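PDB 6KXD: ketosynthase from Streptomyces sp. MSC090213JE08, which probably acts with its partner ketosynthase chain as the ketosynthase/chain length factor of a highly reducing type II polyketide synthase that makes ishigamide. Local coordinates for residues Val21-Ser26 with Glu242-Pro247; Leu90-Ser95 with Gly159-Arg164. All coordinates share one frame; numbering follows the deposited sequence.

Both interactions lie in the N-terminal ketoacyl-synthase part of the chain, which has the thiolase fold. Interaction 1 fastens the loop 242-247 to strand 20-29, about 18 Å from the centre of the chain. Interaction 2 joins helix 86-99 to helix 156-165 and is more deeply buried. In sequence it is nested inside the span closed by interaction 1. Their centres are about 19 Å apart, yet they meet at one point. Ser26 OG at the far end of segment 21-26 lies 3.1 Å from Ala94 O in segment 90-95. Strand 20-29 therefore links the two. Interaction 2 also lies beside the partner ketosynthase chain, which interaction 1 does not touch.

Interaction 1 of 2, residues Val21-Ser26 with Glu242-Pro247; sequences VITGWS and EAAERP
The guanidinium of Arg246 reaches the backbone at Thr23 and Gly24, edge-first at the glycine. Gly24 CA lies at its edge, in the plane of the group, 3.8 Å from Arg246 NH2. Thr23 O approaches obliquely and is 3.0 Å from Arg246 NH2. The arginine chain bends at chi2 and again at chi3 on its way to the strand. Val108, in another loop, also touches this side chain.

Thr23 fills the middle of the contact. Its methyl CG2 stands beside the backbone N, anti to the carbonyl carbon, and comes to 3.5 Å from Arg246 O. This puts OG1 on the other branch (chi1 66°), where it is hydrogen-bonded to Glu239 OE1. Thr23 CB and Arg246 CB are 4.1 Å apart. Pro247 takes part through its carbonyl: Pro247 O is 3.7 Å from Thr23 CA. Further back, Ala244 CB meets Val21 CG2 at 4.0 Å, a small apolar touch.

Strand 20-29 pairs antiparallel with strands 229-240 and 250-259. Segment 242-247 belongs to the loop connecting those two neighbours, so it crosses beside the strand they share. Thr23 and Gly24 both form backbone hydrogen bonds with Leu237, and Thr23 has phi/psi of -116/4°. This is consistent with a beta bulge at the site where the loop rests.

The chemistry is mixed. Methyl groups, backbone carbonyls and the arginine chain all share in the contact. Arg246 NE is buried here with no partner in the model. The Glu239 carboxylate bridges strand and loop: one oxygen is hydrogen-bonded to Thr23 OG1, the other to the backbone N of Glu245. A single acidic side chain thus helps hold the two together.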
ATOM      1  N   VAL B  21      14.648  16.778  -1.490  1.00 40.51           N
ATOM      2  CA  VAL B  21      14.181  18.006  -1.936  1.00 39.30           C
ATOM      3  C   VAL B  21      13.087  17.739  -2.945  1.00 40.07           C
ATOM      4  O   VAL B  21      13.200  16.839  -3.768  1.00 42.36           O
ATOM      5  CB  VAL B  21      15.298  18.895  -2.519  1.00 41.30           C
ATOM      6  CG1 VAL B  21      16.265  19.291  -1.413  1.00 40.99           C
ATOM      7  CG2 VAL B  21      16.050  18.263  -3.666  1.00 46.01           C
ATOM      8  N   ILE B  22      12.053  18.571  -2.861  1.00 38.59           N
ATOM      9  CA  ILE B  22      11.086  18.605  -3.869  1.00 39.91           C
ATOM     10  C   ILE B  22      11.561  19.577  -4.950  1.00 40.45           C
ATOM     11  O   ILE B  22      11.773  20.748  -4.647  1.00 39.09           O
ATOM     12  CB  ILE B  22       9.752  19.058  -3.298  1.00 35.99           C
ATOM     13  CG1 ILE B  22       9.232  18.073  -2.250  1.00 36.81           C
ATOM     14  CG2 ILE B  22       8.797  19.286  -4.432  1.00 35.86           C
ATOM     15  CD1 ILE B  22       7.968  18.579  -1.559  1.00 42.78           C
ATOM     16  N   THR B  23      11.627  19.109  -6.195  1.00 39.99           N
ATOM     17  CA  THR B  23      12.137  19.946  -7.318  1.00 40.58           C
ATOM     18  C   THR B  23      11.056  20.195  -8.348  1.00 44.94           C
ATOM     19  O   THR B  23      11.291  20.897  -9.339  1.00 43.35           O
ATOM     20  CB  THR B  23      13.370  19.292  -7.942  1.00 42.28           C
ATOM     21  OG1 THR B  23      12.877  18.088  -8.526  1.00 40.76           O
ATOM     22  CG2 THR B  23      14.440  19.018  -6.915  1.00 43.78           C
ATOM     23  N   GLY B  24       9.836  19.724  -8.073  1.00 38.13           N
ATOM     24  CA  GLY B  24       8.756  19.940  -8.970  1.00 42.17           C
ATOM     25  C   GLY B  24       7.463  19.401  -8.376  1.00 34.90           C
ATOM     26  O   GLY B  24       7.519  18.559  -7.498  1.00 36.83           O
ATOM     27  N   TRP B  25       6.357  19.897  -8.893  1.00 38.37           N
ATOM     28  CA  TRP B  25       5.070  19.427  -8.472  1.00 39.57           C
ATOM     29  C   TRP B  25       4.039  19.659  -9.540  1.00 39.68           C
ATOM     30  O   TRP B  25       4.217  20.441 -10.482  1.00 37.25           O
ATOM     31  CB  TRP B  25       4.650  20.072  -7.169  1.00 39.41           C
ATOM     32  CG  TRP B  25       4.469  21.547  -7.198  1.00 38.46           C
ATOM     33  CD1 TRP B  25       5.432  22.514  -7.158  1.00 41.64           C
ATOM     34  CD2 TRP B  25       3.213  22.227  -7.280  1.00 39.93           C
ATOM     35  NE1 TRP B  25       4.857  23.750  -7.165  1.00 44.34           N
ATOM     36  CE2 TRP B  25       3.501  23.613  -7.254  1.00 42.75           C
ATOM     37  CE3 TRP B  25       1.883  21.809  -7.339  1.00 40.70           C
ATOM     38  CZ2 TRP B  25       2.497  24.574  -7.314  1.00 46.79           C
ATOM     39  CZ3 TRP B  25       0.889  22.762  -7.412  1.00 42.47           C
ATOM     40  CH2 TRP B  25       1.200  24.127  -7.394  1.00 45.37           C
ATOM     41  N   SER B  26       2.938  18.942  -9.351  1.00 33.17           N
ATOM     42  CA  SER B  26       1.856  19.008 -10.209  1.00 36.34           C
ATOM     43  C   SER B  26       0.605  18.718  -9.409  1.00 35.32           C
ATOM     44  O   SER B  26       0.675  18.105  -8.342  1.00 38.65           O
ATOM     45  CB  SER B  26       2.011  18.033 -11.334  1.00 43.66           C
ATOM     46  OG  SER B  26       1.056  18.342 -12.340  1.00 52.29           O
ATOM     47  N   GLU B 242      21.967  16.808  -2.935  1.00 61.22           N
ATOM     48  CA  GLU B 242      23.282  16.732  -3.629  1.00 73.63           C
ATOM     49  C   GLU B 242      23.075  16.629  -5.142  1.00 75.43           C
ATOM     50  O   GLU B 242      23.653  17.411  -5.925  1.00 71.54           O
ATOM     51  CB  GLU B 242      24.107  15.503  -3.231  1.00 76.36           C
ATOM     52  CG  GLU B 242      24.134  15.211  -1.746  1.00 86.54           C
ATOM     53  CD  GLU B 242      23.033  14.275  -1.280  1.00 99.20           C
ATOM     54  OE1 GLU B 242      22.935  13.140  -1.807  1.00 97.67           O
ATOM     55  OE2 GLU B 242      22.263  14.693  -0.399  1.00102.25           O
ATOM     56  N   ALA B 243      22.235  15.667  -5.538  1.00 60.27           N
ATOM     57  CA  ALA B 243      22.191  15.210  -6.900  1.00 60.02           C
ATOM     58  C   ALA B 243      21.106  15.943  -7.692  1.00 57.49           C
ATOM     59  O   ALA B 243      20.911  15.661  -8.856  1.00 55.25           O
ATOM     60  CB  ALA B 243      21.984  13.715  -6.897  1.00 53.43           C
ATOM     61  N   ALA B 244      20.406  16.890  -7.063  1.00 57.18           N
ATOM     62  CA  ALA B 244      19.210  17.461  -7.665  1.00 56.15           C
ATOM     63  C   ALA B 244      19.562  18.091  -9.010  1.00 61.11           C
ATOM     64  O   ALA B 244      20.448  18.924  -9.074  1.00 54.14           O
ATOM     65  CB  ALA B 244      18.574  18.463  -6.743  1.00 56.11           C
ATOM     66  N   GLU B 245      18.812  17.684 -10.042  1.00 63.91           N
ATOM     67  CA  GLU B 245      18.998  18.059 -11.437  1.00 69.25           C
ATOM     68  C   GLU B 245      18.121  19.262 -11.785  1.00 68.50           C
ATOM     69  O   GLU B 245      18.233  19.807 -12.883  1.00 58.23           O
ATOM     70  CB  GLU B 245      18.657  16.876 -12.349  1.00 70.19           C
ATOM     71  CG  GLU B 245      19.408  15.613 -11.958  1.00 74.13           C
ATOM     72  CD  GLU B 245      19.252  14.421 -12.883  1.00 75.42           C
ATOM     73  OE1 GLU B 245      18.221  14.336 -13.599  1.00 63.08           O
ATOM     74  OE2 GLU B 245      20.172  13.574 -12.874  1.00 77.74           O
ATOM     75  N   ARG B 246      17.235  19.650 -10.861  1.00 64.53           N
ATOM     76  CA  ARG B 246      16.447  20.865 -11.000  1.00 63.17           C
ATOM     77  C   ARG B 246      16.479  21.608  -9.670  1.00 60.51           C
ATOM     78  O   ARG B 246      16.736  21.013  -8.630  1.00 57.17           O
ATOM     79  CB  ARG B 246      15.032  20.535 -11.487  1.00 67.42           C
ATOM     80  CG  ARG B 246      14.894  20.609 -13.002  1.00 78.00           C
ATOM     81  CD  ARG B 246      13.918  19.604 -13.569  1.00 79.29           C
ATOM     82  NE  ARG B 246      12.678  19.634 -12.818  1.00 82.11           N
ATOM     83  CZ  ARG B 246      11.675  20.472 -13.041  1.00 80.83           C
ATOM     84  NH1 ARG B 246      11.721  21.311 -14.063  1.00 74.02           N
ATOM     85  NH2 ARG B 246      10.638  20.466 -12.226  1.00 69.24           N
ATOM     86  N   PRO B 247      16.286  22.945  -9.660  1.00 64.60           N
ATOM     87  CA  PRO B 247      16.425  23.708  -8.426  1.00 57.84           C
ATOM     88  C   PRO B 247      15.401  23.217  -7.399  1.00 55.17           C
ATOM     89  O   PRO B 247      14.231  22.996  -7.715  1.00 52.93           O
ATOM     90  CB  PRO B 247      16.175  25.177  -8.805  1.00 63.08           C
ATOM     91  CG  PRO B 247      15.605  25.151 -10.223  1.00 65.40           C
ATOM     92  CD  PRO B 247      15.928  23.787 -10.814  1.00 68.10           C
TER

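Interaction 2 of 2, residues Leu90-Ser95 with Gly159-Arg164; sequences LALVAS and GATAIR
Ala91 is the first residue of segment 90-95 to touch segment 159-164. Its CB approaches Thr161 OG1 only loosely, at 4.3 Å. That hydroxyl is hydrogen-bonded to Ala157 O, one turn back in its own helix.

Leu92 makes the largest share of the contact. Its CG is set beside the backbone N, anti to the carbonyl carbon (chi1 -67°), and the CD2 branch does the touching. CD2 presses on the backbone between Ala160 and Thr161, 3.6 Å from Thr161 N. It also meets Ala160 CB at 3.8 Å. On a third side it lies 3.9 Å from Arg164 CD. The short alanine side chain lets this methyl come right up to the helix backbone. Leu76 and Met84 pack against Leu92 from elsewhere in the chain.

The two helices belong to the N-terminal half of a thiolase-fold ketosynthase. Their axes over these segments cross at -41° with a closest approach of 9.3 Å. Helix 156-165 is itself at the dimer interface: Ala162 and Ile163 pack on Cys264 and Ala267 of the partner ketosynthase chain.

Ser95, one turn after Leu92, sets its CB against the methyl CG2 of Thr161 at 3.6 Å. Its OG turns back along its own helix and donates to Leu92 O at 2.6 Å. The donor is tilted 21° from the carbonyl plane. OG is also hydrogen-bonded to His165 NE2, so the serine is tied to both helices. Beside it runs the extended chain of Arg164, whose CD is 4.1 Å from Ser95 OG. Arg164 meets Leu92 with this same CD, while its NH2 goes on to a salt bridge with Asp96, the next residue of helix 86-99 after Ser95.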
ATOM      1  N   LEU B  90      -6.764  10.809 -13.024  1.00 36.57           N
ATOM      2  CA  LEU B  90      -6.246  11.982 -12.347  1.00 38.60           C
ATOM      3  C   LEU B  90      -4.742  11.879 -12.119  1.00 34.34           C
ATOM      4  O   LEU B  90      -4.012  12.890 -12.236  1.00 35.37           O
ATOM      5  CB  LEU B  90      -6.938  12.108 -11.003  1.00 37.40           C
ATOM      6  CG  LEU B  90      -8.396  12.525 -11.093  1.00 37.96           C
ATOM      7  CD1 LEU B  90      -9.023  12.245  -9.749  1.00 39.06           C
ATOM      8  CD2 LEU B  90      -8.549  13.962 -11.504  1.00 40.22           C
ATOM      9  N   ALA B  91      -4.293  10.695 -11.691  1.00 32.59           N
ATOM     10  CA  ALA B  91      -2.897  10.422 -11.444  1.00 34.95           C
ATOM     11  C   ALA B  91      -2.120  10.618 -12.737  1.00 36.99           C
ATOM     12  O   ALA B  91      -1.009  11.193 -12.726  1.00 34.35           O
ATOM     13  CB  ALA B  91      -2.675   9.033 -10.928  1.00 37.44           C
ATOM     14  N   LEU B  92      -2.696  10.130 -13.845  1.00 34.93           N
ATOM     15  CA  LEU B  92      -1.927  10.177 -15.132  1.00 36.39           C
ATOM     16  C   LEU B  92      -1.772  11.623 -15.581  1.00 36.07           C
ATOM     17  O   LEU B  92      -0.675  11.991 -16.008  1.00 36.58           O
ATOM     18  CB  LEU B  92      -2.591   9.350 -16.225  1.00 36.52           C
ATOM     19  CG  LEU B  92      -2.593   7.845 -15.978  1.00 34.50           C
ATOM     20  CD1 LEU B  92      -3.222   7.086 -17.142  1.00 36.08           C
ATOM     21  CD2 LEU B  92      -1.216   7.319 -15.692  1.00 33.71           C
ATOM     22  N   VAL B  93      -2.852  12.384 -15.482  1.00 35.41           N
ATOM     23  CA  VAL B  93      -2.810  13.766 -15.894  1.00 38.04           C
ATOM     24  C   VAL B  93      -1.835  14.499 -14.980  1.00 39.15           C
ATOM     25  O   VAL B  93      -1.002  15.241 -15.434  1.00 36.00           O
ATOM     26  CB  VAL B  93      -4.185  14.433 -15.909  1.00 35.57           C
ATOM     27  CG1 VAL B  93      -4.028  15.929 -16.217  1.00 40.66           C
ATOM     28  CG2 VAL B  93      -5.095  13.782 -16.931  1.00 40.18           C
ATOM     29  N   ALA B  94      -1.847  14.159 -13.698  1.00 35.05           N
ATOM     30  CA  ALA B  94      -0.926  14.825 -12.820  1.00 38.39           C
ATOM     31  C   ALA B  94       0.516  14.464 -13.190  1.00 36.78           C
ATOM     32  O   ALA B  94       1.420  15.310 -13.096  1.00 38.51           O
ATOM     33  CB  ALA B  94      -1.228  14.497 -11.382  1.00 38.18           C
ATOM     34  N   SER B  95       0.747  13.193 -13.575  1.00 35.14           N
ATOM     35  CA  SER B  95       2.086  12.720 -13.889  1.00 34.93           C
ATOM     36  C   SER B  95       2.647  13.501 -15.073  1.00 33.00           C
ATOM     37  O   SER B  95       3.829  13.731 -15.095  1.00 36.76           O
ATOM     38  CB  SER B  95       2.185  11.232 -14.120  1.00 34.18           C
ATOM     39  OG  SER B  95       1.565  10.806 -15.307  1.00 39.22           O
ATOM     40  N   GLY B 159       0.930   2.005 -11.166  1.00 35.69           N
ATOM     41  CA  GLY B 159       1.356   1.124 -12.246  1.00 37.46           C
ATOM     42  C   GLY B 159       1.130   1.755 -13.605  1.00 35.57           C
ATOM     43  O   GLY B 159       2.007   1.667 -14.490  1.00 35.74           O
ATOM     44  N   ALA B 160      -0.045   2.366 -13.786  1.00 34.92           N
ATOM     45  CA  ALA B 160      -0.385   3.072 -15.031  1.00 37.73           C
ATOM     46  C   ALA B 160       0.605   4.213 -15.282  1.00 36.47           C
ATOM     47  O   ALA B 160       0.997   4.472 -16.446  1.00 34.08           O
ATOM     48  CB  ALA B 160      -1.784   3.605 -15.037  1.00 38.34           C
ATOM     49  N   THR B 161       0.958   4.928 -14.217  1.00 33.80           N
ATOM     50  CA  THR B 161       1.916   6.041 -14.333  1.00 35.44           C
ATOM     51  C   THR B 161       3.223   5.501 -14.888  1.00 34.38           C
ATOM     52  O   THR B 161       3.841   6.104 -15.779  1.00 36.64           O
ATOM     53  CB  THR B 161       2.087   6.718 -12.972  1.00 36.56           C
ATOM     54  OG1 THR B 161       0.808   7.163 -12.547  1.00 36.36           O
ATOM     55  CG2 THR B 161       3.037   7.884 -13.009  1.00 40.46           C
ATOM     56  N   ALA B 162       3.631   4.347 -14.381  1.00 34.42           N
ATOM     57  CA  ALA B 162       4.887   3.700 -14.802  1.00 34.06           C
ATOM     58  C   ALA B 162       4.809   3.238 -16.248  1.00 36.81           C
ATOM     59  O   ALA B 162       5.806   3.404 -16.979  1.00 38.68           O
ATOM     60  CB  ALA B 162       5.212   2.570 -13.887  1.00 35.26           C
ATOM     61  N   ILE B 163       3.650   2.716 -16.659  1.00 37.24           N
ATOM     62  CA  ILE B 163       3.467   2.269 -18.057  1.00 39.28           C
ATOM     63  C   ILE B 163       3.580   3.505 -18.933  1.00 40.05           C
ATOM     64  O   ILE B 163       4.303   3.505 -19.905  1.00 40.80           O
ATOM     65  CB  ILE B 163       2.133   1.547 -18.276  1.00 38.64           C
ATOM     66  CG1 ILE B 163       2.170   0.179 -17.588  1.00 39.49           C
ATOM     67  CG2 ILE B 163       1.751   1.432 -19.756  1.00 43.34           C
ATOM     68  CD1 ILE B 163       0.803  -0.393 -17.392  1.00 41.32           C
ATOM     69  N   ARG B 164       2.870   4.561 -18.522  1.00 37.15           N
ATOM     70  CA  ARG B 164       2.770   5.777 -19.289  1.00 39.25           C
ATOM     71  C   ARG B 164       4.154   6.417 -19.522  1.00 38.93           C
ATOM     72  O   ARG B 164       4.397   6.867 -20.603  1.00 41.09           O
ATOM     73  CB  ARG B 164       1.837   6.768 -18.606  1.00 37.94           C
ATOM     74  CG  ARG B 164       1.603   8.025 -19.425  1.00 39.45           C
ATOM     75  CD  ARG B 164       0.523   8.863 -18.795  1.00 39.39           C
ATOM     76  NE  ARG B 164       0.187  10.017 -19.601  1.00 40.74           N
ATOM     77  CZ  ARG B 164      -0.623   9.977 -20.617  1.00 42.45           C
ATOM     78  NH1 ARG B 164      -1.089   8.802 -21.016  1.00 37.73           N
ATOM     79  NH2 ARG B 164      -0.910  11.079 -21.271  1.00 40.56           N
TER